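Local coordinates for protein RNA-dependent RNA Polymerase (Bombyx mori cytoplasmic polyhedrosis virus, PDB 6TZ0) that probably transcribes and replicates the viral double-stranded RNA genome as an RNA-directed RNA polymerase, making plus strands conservatively and later their minus-strand complements, at residues 175-180 against 194-199. Numbering follows the deposited sequence.
Sequences FHKGDE and FNDKSV
Lys-177 meets Asp-196 with its base and Val-199 with its tip. Its CB lies 3.3 Å from OD2 of Asp-196, beside the carboxylate, and beyond CB the chain runs away from the acid. CG, CD and CE make no close contact with residues 194-199; bends at chi2 and at chi4 (-61°) bring NZ round to Val-199, whose CG2 lies 3.8 Å away. A long, flexible lysine suits this edge: its methylenes carry the amino group across to Val-199, in a residue that is only partly exposed. Lys-177 and Asp-196 carry opposite charges, yet NZ and OD2 are 6.7 Å apart, so any attraction works at a distance and is not a salt bridge. The compact, apolar Val-199 is buried at the end of a type I turn that starts at Asp-196. Gly-178 adopts backbone angles at which a CB would press on the preceding carbonyl oxygen, so a residue without a side chain suits the place.

Further along, OE1 of Glu-180 faces ND2 of Asn-195 across 4.1 Å, too far for a hydrogen bond. The two side chains cross nearly at right angles, their carboxylate and amide planes 57° apart. The amide, able to donate and accept, makes instead a weak hydrogen bond from ND2 to Phe-181 O. Asn-195 binds ATP in another structure of this polymerase, as does Tyr-184, which it touches.

In the N-terminal region, residues 175-180 link helix 166-175 to strand 183-186, while residues 194-199 run from strand 191-194 toward helix 206-218. Phe-175 packs on that last helix, and Asn-195 and Asp-196 form backbone hydrogen bonds with Pro-182, just before strand 183-186.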
# COMPACT_ATOMS: atom_id res chain seq x y z
N PHE A 175 -39.54 -1.96 5.44
CA PHE A 175 -39.24 -3.32 5.01
C PHE A 175 -40.41 -4.29 5.08
O PHE A 175 -40.23 -5.47 4.76
CB PHE A 175 -38.08 -3.89 5.83
CG PHE A 175 -36.87 -3.01 5.84
CD1 PHE A 175 -36.07 -2.91 4.72
CD2 PHE A 175 -36.52 -2.31 6.98
CE1 PHE A 175 -34.95 -2.09 4.72
CE2 PHE A 175 -35.40 -1.50 6.99
CZ PHE A 175 -34.62 -1.39 5.86
N HIS A 176 -41.60 -3.86 5.50
CA HIS A 176 -42.75 -4.76 5.56
C HIS A 176 -43.54 -4.60 4.27
O HIS A 176 -44.38 -3.71 4.13
CB HIS A 176 -43.61 -4.49 6.79
CG HIS A 176 -44.74 -5.45 6.96
ND1 HIS A 176 -44.54 -6.77 7.29
CD2 HIS A 176 -46.08 -5.28 6.87
CE1 HIS A 176 -45.71 -7.38 7.38
NE2 HIS A 176 -46.66 -6.50 7.14
N LYS A 177 -43.24 -5.47 3.30
CA LYS A 177 -43.91 -5.48 2.00
C LYS A 177 -44.40 -6.91 1.80
O LYS A 177 -43.71 -7.73 1.19
CB LYS A 177 -42.97 -5.04 0.88
CG LYS A 177 -42.95 -3.54 0.57
CD LYS A 177 -42.26 -2.72 1.64
CE LYS A 177 -42.40 -1.24 1.39
NZ LYS A 177 -41.80 -0.85 0.10
N GLY A 178 -45.59 -7.21 2.30
CA GLY A 178 -46.16 -8.54 2.13
C GLY A 178 -45.94 -9.43 3.34
O GLY A 178 -45.78 -8.97 4.47
N ASP A 179 -45.93 -10.73 3.08
CA ASP A 179 -45.71 -11.74 4.12
C ASP A 179 -44.36 -12.42 4.00
O ASP A 179 -44.13 -13.45 4.65
CB ASP A 179 -46.83 -12.78 4.10
CG ASP A 179 -48.12 -12.26 4.70
OD1 ASP A 179 -48.05 -11.41 5.61
OD2 ASP A 179 -49.20 -12.70 4.27
N GLU A 180 -43.45 -11.89 3.18
CA GLU A 180 -42.06 -12.30 3.16
C GLU A 180 -41.18 -11.06 3.14
O GLU A 180 -41.66 -9.93 3.04
CB GLU A 180 -41.75 -13.21 1.97
CG GLU A 180 -42.37 -14.59 2.05
CD GLU A 180 -41.96 -15.47 0.89
OE1 GLU A 180 -41.29 -14.96 -0.03
OE2 GLU A 180 -42.30 -16.67 0.90
N PHE A 194 -34.09 -10.06 -5.34
CA PHE A 194 -35.29 -9.31 -4.97
C PHE A 194 -36.52 -10.18 -5.14
O PHE A 194 -36.66 -10.89 -6.14
CB PHE A 194 -35.42 -8.06 -5.83
CG PHE A 194 -34.40 -7.01 -5.53
CD1 PHE A 194 -34.62 -6.05 -4.56
CD2 PHE A 194 -33.19 -6.99 -6.21
CE1 PHE A 194 -33.67 -5.09 -4.28
CE2 PHE A 194 -32.24 -6.04 -5.94
CZ PHE A 194 -32.48 -5.08 -4.98
N ASN A 195 -37.41 -10.14 -4.15
CA ASN A 195 -38.73 -10.75 -4.29
C ASN A 195 -39.78 -9.74 -4.75
O ASN A 195 -40.58 -10.05 -5.64
CB ASN A 195 -39.17 -11.39 -2.98
CG ASN A 195 -38.42 -12.65 -2.66
OD1 ASN A 195 -38.16 -13.47 -3.54
ND2 ASN A 195 -38.08 -12.84 -1.39
N ASP A 196 -39.78 -8.55 -4.15
CA ASP A 196 -40.68 -7.47 -4.54
C ASP A 196 -39.93 -6.55 -5.49
O ASP A 196 -38.98 -5.87 -5.08
CB ASP A 196 -41.17 -6.71 -3.32
CG ASP A 196 -42.11 -7.54 -2.46
OD1 ASP A 196 -42.88 -8.34 -3.02
OD2 ASP A 196 -42.05 -7.40 -1.22
N LYS A 197 -40.35 -6.50 -6.75
CA LYS A 197 -39.71 -5.63 -7.72
C LYS A 197 -40.13 -4.18 -7.58
O LYS A 197 -39.51 -3.31 -8.20
CB LYS A 197 -40.01 -6.10 -9.14
CG LYS A 197 -39.57 -7.52 -9.45
CD LYS A 197 -38.07 -7.65 -9.42
CE LYS A 197 -37.64 -9.01 -9.95
NZ LYS A 197 -38.02 -10.13 -9.04
N SER A 198 -41.15 -3.89 -6.77
CA SER A 198 -41.64 -2.53 -6.65
C SER A 198 -40.83 -1.72 -5.64
O SER A 198 -41.07 -0.52 -5.46
CB SER A 198 -43.12 -2.55 -6.27
OG SER A 198 -43.30 -3.15 -5.00
N VAL A 199 -39.88 -2.37 -4.97
CA VAL A 199 -39.14 -1.70 -3.90
C VAL A 199 -37.97 -0.92 -4.51
O VAL A 199 -37.60 -1.12 -5.67
CB VAL A 199 -38.68 -2.75 -2.87
CG1 VAL A 199 -37.43 -3.48 -3.33
CG2 VAL A 199 -38.54 -2.15 -1.48